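Local coordinates for putative hemin transport system, substrate-binding protein (Burkholderia cenocepacia J2315, PDB 5GIZ), which binds heme in the periplasm and probably hands it to an inner-membrane ABC importer, as the substrate-binding protein of a bacterial heme-acquisition system, at residues D68-A74 and V90-D96; L32-T38 and L48-Q54; P149-L153 and G180-M185. All blocks are in the same frame, centred on the assembly; numbering follows the deposited sequence. Where two conformers were deposited one is given.

Contact 1: residues D68-A74 and V90-D96; sequences DLVLASA and VTVTTFD
Val70 packs against two valines of the 90-96 segment. Its CB meets CG2 of Val92, while its CG2 lies 3.9 Å from CG1 of Val90, the two side chains crossing at about a right angle. With CG1 anti to the backbone N (chi1 174°), Val92 brings that methyl to Ala72 CB, and helix 79-87 covers this face through Val85. On the other face CE1 of Phe95 comes 4.0 Å from Leu71 CB and also touches Leu71 CD2, under Val111 of helix 101-114. The Phe95 ring turns an edge to the backbone, with Ala72 O close to its plane. Farther out, Leu69 CD1 rests on Thr91 CG2 at 3.7 Å and reaches the hydroxyl oxygen of Thr93.

The backbones run parallel. Val70 N donates to Thr91 O and Val70 O accepts from Thr93 N at 2.9 Å, so Val70 is held through both its N-H and its carbonyl. Ala72 repeats the pattern with Thr93 O and Phe95 N. At the N-terminal end a water accepts from Thr91 N at 2.9 Å. This is the right-handed beta-alpha-beta crossover of a Rossmann-like lobe. Four similar, fairly straight bonds fix the register, and strand 69-72 is wholly apolar in its side chains, whereas three of the four residues of strand 91-94, the sheet's edge, are threonines.

Contact 2: residues L32-T38 and L48-Q54; sequences LVGADTT and LPKVGYQ
Asp36 and Gln54 lie side by side because the Asp36 carboxylate sits between its backbone N and carbonyl carbon (chi1 73°), which sets OD2 3.0 Å from Gln54 CB; the carboxylate and amide planes are only 20° apart. Tyr53 has its ring anti to the backbone N (chi1 172°); its CB bond points away from the 32-38 segment, yet in the conformer given Thr37 OG1 lies 3.6 Å from Tyr53 CD1, at the ring edge and in its plane. In that conformer Thr38 CG2, which also touches Gln54 OE1, approaches Tyr53 CE1 obliquely.

Two donors hold Asp36 OD2: Thr38 OG1 on its syn lone pair at 2.6 Å, and Thr38 N from above the carboxylate plane, which closes an Asx turn. OD1 takes the N-H of Gly12. Between the backbones, Ala35 N donates to Pro49 O, Ala35 O accepts from Val51 N at 2.9 Å, and Thr37 N reaches Gly52 O.

At the other end Leu48 CD1 packs on Ala35 CB at 3.8 Å, and its CD2 lies against Leu32 O. Lys50, bent at chi2 and chi4, folds CD and CE over Asp36 O and curls NZ back to Leu48 O and to Ala45 O.

Tyr53 is the axial ligand of heme iron in heme-bound forms of this protein, and Thr37 and Gln54 also contact heme there. Asp36, buried and gripped at both oxygens, fixes the turn that carries Thr37, and three backbone bonds tether the segment bearing Tyr53, consistent with a heme-binding rim whose backbone is well anchored before ligand arrives.

Contact 3: residues P149-L153 and G180-M185; sequences PPRVL and GARNAM. With SO4 (sulfate ion), chain D.
Arg151 leaves its strand with CB against the methyl of Ala184, 3.9 Å away. Its chain then runs straight through chi2 and bends at chi3 (72°), a turn that lays NE near Ala184 CA, where NE also donates to Ala202 O. At the tip NH2 serves two acceptors: Ala184 O at 2.9 Å, tilted out of the guanidinium plane, and sulfate O4. NH1 donates to sulfate O1. The two sulfate bonds are about equally straight (161° and 163°), the one to Ala184 O more bent, and the anion, probably from the crystallisation liquor, lies at the guanidinium edge.

The backbones pair as parallel strands, 182-183 adding to strand 151-159 of the mixed sheet in the C-terminal lobe: Arg182 N donates to Pro150 O, Val152 N to Arg182 O, and Ala184 N to Val152 O. A Schellman motif with Gly180 as C-prime ends helix 171-178 just before the pairing. Ala181 CB touches both Pro150 CG and Val152 CG2, 3.8 Å from the latter. Met185 N closes an Asx turn on Asn183 OD1, while Asn183 ND2 donates to Asp173 OD1 and Ala166 O. Met185 SD meets Leu153 CD1 at 3.5 Å.

In the fold
From the N terminus, contact 2 closes first: strand 30-35 leads through helix 43-46 and returns at 48-54, a short loop at one edge of the parallel sheet. Contact 1 follows in series, its loop carrying helix 79-87 between the inner strand 69-72 and the opposite edge strand 91-94. Strand 6-11 separates the two paired regions, yet they touch where Ser73 meets Gln54. Helices 101-114 and 118-141 then lead toward the second lobe, where contact 3 joins 149-153 to 180-185 around a hairpin and helix 171-178. Its centre lies about 34 Å from each of the others, across the chain's centre. No loop encloses or crosses another.

Contact 1: residues D68-A74 and V90-D96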
# COMPACT_ATOMS: atom_id res chain seq x y z
N ASP A 68 15.61 -12.09 16.04
CA ASP A 68 15.99 -13.38 15.48
C ASP A 68 15.69 -13.46 13.99
O ASP A 68 16.29 -14.26 13.26
CB ASP A 68 15.21 -14.49 16.18
CG ASP A 68 15.51 -14.58 17.63
OD1 ASP A 68 16.74 -14.54 18.02
OD2 ASP A 68 14.59 -14.57 18.47
N LEU A 69 14.72 -12.65 13.55
CA LEU A 69 14.27 -12.69 12.15
C LEU A 69 13.74 -11.33 11.75
O LEU A 69 13.09 -10.70 12.53
CB LEU A 69 13.16 -13.73 12.05
CG LEU A 69 12.39 -13.87 10.74
CD1 LEU A 69 13.31 -14.31 9.61
CD2 LEU A 69 11.23 -14.85 10.91
N VAL A 70 14.01 -10.93 10.51
CA VAL A 70 13.47 -9.74 9.90
C VAL A 70 12.71 -10.18 8.64
O VAL A 70 13.27 -10.86 7.78
CB VAL A 70 14.59 -8.73 9.50
CG1 VAL A 70 14.01 -7.58 8.70
CG2 VAL A 70 15.38 -8.26 10.71
N LEU A 71 11.46 -9.79 8.54
CA LEU A 71 10.67 -9.92 7.35
C LEU A 71 10.69 -8.59 6.66
O LEU A 71 10.24 -7.60 7.24
CB LEU A 71 9.23 -10.31 7.69
CG LEU A 71 9.09 -11.53 8.62
CD1 LEU A 71 7.59 -11.68 9.00
CD2 LEU A 71 9.69 -12.74 8.01
N ALA A 72 11.22 -8.56 5.45
CA ALA A 72 11.48 -7.32 4.76
C ALA A 72 10.80 -7.20 3.44
O ALA A 72 10.87 -8.12 2.59
CB ALA A 72 12.98 -7.13 4.57
N SER A 73 10.16 -6.07 3.23
CA SER A 73 9.49 -5.83 1.96
C SER A 73 10.57 -5.57 0.93
O SER A 73 11.74 -5.26 1.24
CB SER A 73 8.59 -4.62 2.10
OG SER A 73 9.41 -3.52 2.27
N ALA A 74 10.10 -5.57 -0.32
CA ALA A 74 10.94 -5.26 -1.47
C ALA A 74 11.59 -3.88 -1.35
O ALA A 74 12.68 -3.67 -1.83
CB ALA A 74 10.10 -5.35 -2.74
N VAL A 90 21.68 -12.04 11.65
CA VAL A 90 20.21 -12.04 11.67
C VAL A 90 19.72 -12.50 10.30
O VAL A 90 20.19 -12.03 9.28
CB VAL A 90 19.69 -10.63 12.00
CG1 VAL A 90 18.17 -10.60 12.01
CG2 VAL A 90 20.22 -10.16 13.34
N THR A 91 18.75 -13.40 10.31
CA THR A 91 18.07 -13.86 9.12
C THR A 91 17.16 -12.76 8.61
O THR A 91 16.33 -12.22 9.34
CB THR A 91 17.23 -15.14 9.38
OG1 THR A 91 18.15 -16.18 9.81
CG2 THR A 91 16.43 -15.61 8.12
N VAL A 92 17.27 -12.45 7.33
CA VAL A 92 16.45 -11.45 6.71
C VAL A 92 15.78 -12.15 5.53
O VAL A 92 16.48 -12.67 4.61
CB VAL A 92 17.25 -10.25 6.21
CG1 VAL A 92 16.36 -9.30 5.45
CG2 VAL A 92 17.98 -9.53 7.34
N THR A 93 14.46 -12.24 5.55
CA THR A 93 13.70 -12.87 4.48
C THR A 93 12.96 -11.76 3.77
O THR A 93 12.17 -11.02 4.35
CB THR A 93 12.78 -13.93 5.07
OG1 THR A 93 13.62 -14.90 5.76
CG2 THR A 93 11.92 -14.60 4.02
N THR A 94 13.20 -11.67 2.46
CA THR A 94 12.73 -10.59 1.65
C THR A 94 11.58 -11.04 0.77
O THR A 94 11.59 -12.15 0.23
CB THR A 94 13.90 -10.00 0.85
OG1 THR A 94 14.90 -9.56 1.77
CG2 THR A 94 13.50 -8.82 0.10
N PHE A 95 10.58 -10.18 0.61
CA PHE A 95 9.37 -10.48 -0.15
C PHE A 95 9.36 -9.68 -1.44
O PHE A 95 9.97 -8.62 -1.53
CB PHE A 95 8.13 -10.21 0.76
CG PHE A 95 8.04 -11.18 1.89
CD1 PHE A 95 8.80 -11.01 3.04
CD2 PHE A 95 7.25 -12.31 1.80
CE1 PHE A 95 8.82 -11.94 4.08
CE2 PHE A 95 7.27 -13.25 2.83
CZ PHE A 95 8.03 -13.07 3.98
N ASP A 96 8.62 -10.15 -2.44
CA ASP A 96 8.50 -9.37 -3.67
C ASP A 96 7.23 -8.55 -3.60
O ASP A 96 6.39 -8.75 -2.72
CB ASP A 96 8.46 -10.25 -4.92
CG ASP A 96 9.71 -11.05 -5.11
OD1 ASP A 96 10.83 -10.47 -5.21
OD2 ASP A 96 9.56 -12.29 -5.16
O HOH W 1 18.58 -14.90 12.83
O HOH W 2 7.30 -7.09 -0.45

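Contact 2: residues L32-T38 and L48-Q54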
# COMPACT_ATOMS: atom_id res chain seq x y z
N LEU A 32 6.36 -9.93 17.61
CA LEU A 32 6.81 -8.82 16.83
C LEU A 32 7.32 -7.75 17.80
O LEU A 32 6.61 -7.41 18.74
CB LEU A 32 5.68 -8.30 15.95
CG LEU A 32 5.08 -9.45 15.12
CD1 LEU A 32 3.62 -9.26 14.74
CD2 LEU A 32 5.92 -9.67 13.88
N VAL A 33 8.54 -7.26 17.59
CA VAL A 33 9.20 -6.35 18.52
C VAL A 33 9.65 -5.02 17.92
O VAL A 33 10.08 -4.13 18.67
CB VAL A 33 10.43 -7.05 19.17
CG1 VAL A 33 10.02 -8.34 19.87
CG2 VAL A 33 11.57 -7.26 18.16
N GLY A 34 9.57 -4.86 16.60
CA GLY A 34 9.99 -3.63 15.97
C GLY A 34 9.51 -3.65 14.53
O GLY A 34 9.12 -4.71 13.98
N ALA A 35 9.54 -2.47 13.93
CA ALA A 35 9.10 -2.23 12.54
C ALA A 35 9.68 -0.94 12.00
O ALA A 35 10.30 -0.18 12.73
CB ALA A 35 7.58 -2.15 12.50
N ASP A 36 9.42 -0.70 10.73
CA ASP A 36 9.72 0.63 10.17
C ASP A 36 8.49 1.52 10.33
O ASP A 36 7.39 1.07 10.73
CB ASP A 36 10.06 0.53 8.70
CG ASP A 36 8.86 0.24 7.86
OD1 ASP A 36 8.33 -0.88 8.03
OD2 ASP A 36 8.47 1.14 7.08
N THR A 37 8.66 2.79 10.02
CA THR A 37 7.59 3.77 10.24
C THR A 37 6.34 3.59 9.44
O THR A 37 5.29 4.16 9.82
CB THR A 37 8.11 5.18 9.96
OG1 THR A 37 8.55 5.28 8.60
CG2 THR A 37 9.26 5.52 10.91
N THR A 38 6.38 2.83 8.36
CA THR A 38 5.18 2.59 7.56
C THR A 38 4.20 1.62 8.21
O THR A 38 3.06 1.47 7.75
CB THR A 38 5.45 2.11 6.12
OG1 THR A 38 6.07 0.82 6.10
CG2 THR A 38 6.30 3.06 5.37
N LEU A 48 4.62 -0.72 17.99
CA LEU A 48 5.97 -1.30 17.91
C LEU A 48 6.98 -0.16 17.83
O LEU A 48 6.77 0.78 17.04
CB LEU A 48 6.11 -2.11 16.64
CG LEU A 48 5.26 -3.36 16.55
CD1 LEU A 48 5.41 -3.90 15.12
CD2 LEU A 48 5.65 -4.40 17.59
N PRO A 49 8.10 -0.24 18.57
CA PRO A 49 9.19 0.71 18.34
C PRO A 49 9.63 0.68 16.87
O PRO A 49 9.65 -0.40 16.23
CB PRO A 49 10.30 0.21 19.26
CG PRO A 49 9.60 -0.56 20.32
CD PRO A 49 8.38 -1.17 19.68
N LYS A 50 9.98 1.84 16.32
CA LYS A 50 10.29 1.94 14.91
C LYS A 50 11.76 2.22 14.74
O LYS A 50 12.38 2.95 15.56
CB LYS A 50 9.45 3.03 14.21
CG LYS A 50 7.95 2.88 14.42
CD LYS A 50 7.51 1.52 13.96
CE LYS A 50 6.01 1.43 13.69
NZ LYS A 50 5.11 1.55 14.82
N VAL A 51 12.31 1.65 13.67
CA VAL A 51 13.74 1.73 13.38
C VAL A 51 14.07 2.38 12.05
O VAL A 51 15.02 2.02 11.36
CB VAL A 51 14.42 0.36 13.57
CG1 VAL A 51 14.41 0.01 15.06
CG2 VAL A 51 13.80 -0.67 12.66
N GLY A 52 13.31 3.41 11.72
CA GLY A 52 13.55 4.22 10.56
C GLY A 52 12.47 4.07 9.54
O GLY A 52 11.59 3.19 9.66
N TYR A 53 12.48 4.99 8.59
CA TYR A 53 11.62 4.82 7.41
C TYR A 53 12.13 3.61 6.63
O TYR A 53 13.30 3.29 6.67
CB TYR A 53 11.54 6.08 6.52
CG TYR A 53 10.81 5.88 5.19
CD1 TYR A 53 9.43 5.60 5.15
CD2 TYR A 53 11.49 5.97 3.96
CE1 TYR A 53 8.77 5.42 3.96
CE2 TYR A 53 10.83 5.77 2.76
CZ TYR A 53 9.46 5.51 2.77
OH TYR A 53 8.78 5.33 1.57
N GLN A 54 11.22 2.93 5.94
CA GLN A 54 11.55 1.64 5.29
C GLN A 54 12.73 1.70 4.32
O GLN A 54 13.47 0.74 4.29
CB GLN A 54 10.32 0.94 4.68
CG GLN A 54 10.10 1.06 3.21
CD GLN A 54 8.75 0.55 2.76
OE1 GLN A 54 7.96 1.32 2.27
NE2 GLN A 54 8.50 -0.73 2.91

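Contact 3: residues P149-L153 and G180-M185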
# COMPACT_ATOMS: atom_id res chain seq x y z
N PRO A 149 -15.14 2.44 -18.14
CA PRO A 149 -14.26 2.73 -17.02
C PRO A 149 -13.82 4.20 -16.96
O PRO A 149 -13.33 4.77 -17.96
CB PRO A 149 -13.10 1.78 -17.25
CG PRO A 149 -13.78 0.56 -17.88
CD PRO A 149 -14.79 1.16 -18.80
N PRO A 150 -14.05 4.89 -15.82
CA PRO A 150 -13.68 6.29 -15.77
C PRO A 150 -12.15 6.50 -15.62
O PRO A 150 -11.43 5.64 -15.09
CB PRO A 150 -14.46 6.78 -14.54
CG PRO A 150 -14.52 5.58 -13.66
CD PRO A 150 -14.77 4.45 -14.61
N ARG A 151 -11.68 7.69 -16.01
CA ARG A 151 -10.25 8.00 -15.93
C ARG A 151 -9.92 8.60 -14.59
O ARG A 151 -10.52 9.58 -14.19
CB ARG A 151 -9.86 8.96 -17.05
CG ARG A 151 -10.20 8.46 -18.45
CD ARG A 151 -9.76 9.47 -19.51
NE ARG A 151 -8.32 9.48 -19.65
CZ ARG A 151 -7.60 8.63 -20.36
NH1 ARG A 151 -8.17 7.61 -20.99
NH2 ARG A 151 -6.26 8.74 -20.35
N VAL A 152 -8.98 8.00 -13.87
CA VAL A 152 -8.62 8.44 -12.53
C VAL A 152 -7.15 8.80 -12.51
O VAL A 152 -6.32 7.99 -12.91
CB VAL A 152 -8.88 7.32 -11.50
CG1 VAL A 152 -8.45 7.77 -10.11
CG2 VAL A 152 -10.35 6.91 -11.52
N LEU A 153 -6.83 10.00 -11.99
CA LEU A 153 -5.47 10.49 -11.78
C LEU A 153 -5.16 10.26 -10.32
O LEU A 153 -5.90 10.77 -9.49
CB LEU A 153 -5.46 11.97 -12.03
CG LEU A 153 -4.13 12.67 -11.73
CD1 LEU A 153 -3.08 12.23 -12.71
CD2 LEU A 153 -4.33 14.19 -11.73
N GLY A 180 -12.35 -1.01 -11.25
CA GLY A 180 -13.19 -0.87 -12.43
C GLY A 180 -12.94 0.41 -13.19
O GLY A 180 -13.77 0.80 -14.01
N ALA A 181 -11.84 1.08 -12.92
CA ALA A 181 -11.51 2.33 -13.56
C ALA A 181 -10.26 2.20 -14.43
O ALA A 181 -9.71 1.10 -14.56
CB ALA A 181 -11.35 3.41 -12.52
N ARG A 182 -9.83 3.30 -15.03
CA ARG A 182 -8.63 3.34 -15.89
C ARG A 182 -7.69 4.42 -15.38
O ARG A 182 -8.13 5.50 -14.99
CB ARG A 182 -9.05 3.68 -17.32
CG ARG A 182 -8.05 3.42 -18.43
CD ARG A 182 -8.72 3.76 -19.77
NE ARG A 182 -7.89 3.55 -20.96
CZ ARG A 182 -8.36 3.55 -22.21
NH1 ARG A 182 -9.66 3.76 -22.45
NH2 ARG A 182 -7.54 3.33 -23.23
N ASN A 183 -6.39 4.19 -15.41
CA ASN A 183 -5.44 5.21 -15.06
C ASN A 183 -5.45 6.30 -16.12
O ASN A 183 -5.25 6.02 -17.32
CB ASN A 183 -4.05 4.60 -14.85
CG ASN A 183 -3.08 5.56 -14.20
OD1 ASN A 183 -3.33 6.76 -14.10
ND2 ASN A 183 -1.92 5.05 -13.71
N ALA A 184 -5.68 7.53 -15.68
CA ALA A 184 -5.73 8.67 -16.62
C ALA A 184 -4.35 8.91 -17.22
O ALA A 184 -4.22 9.35 -18.34
CB ALA A 184 -6.21 9.90 -15.92
N MET A 185 -3.31 8.59 -16.45
CA MET A 185 -1.94 8.65 -16.93
C MET A 185 -1.52 7.34 -17.62
O MET A 185 -1.62 6.27 -17.02
CB MET A 185 -0.98 8.89 -15.77
CG MET A 185 -1.24 10.09 -14.88
SD MET A 185 -1.49 11.64 -15.79
CE MET A 185 0.05 11.79 -16.61
S SO4 D . -5.45 6.11 -23.09
O1 SO4 D . -6.22 5.32 -22.11
O2 SO4 D . -4.42 5.22 -23.62
O3 SO4 D . -6.36 6.61 -24.14
O4 SO4 D . -4.81 7.26 -22.41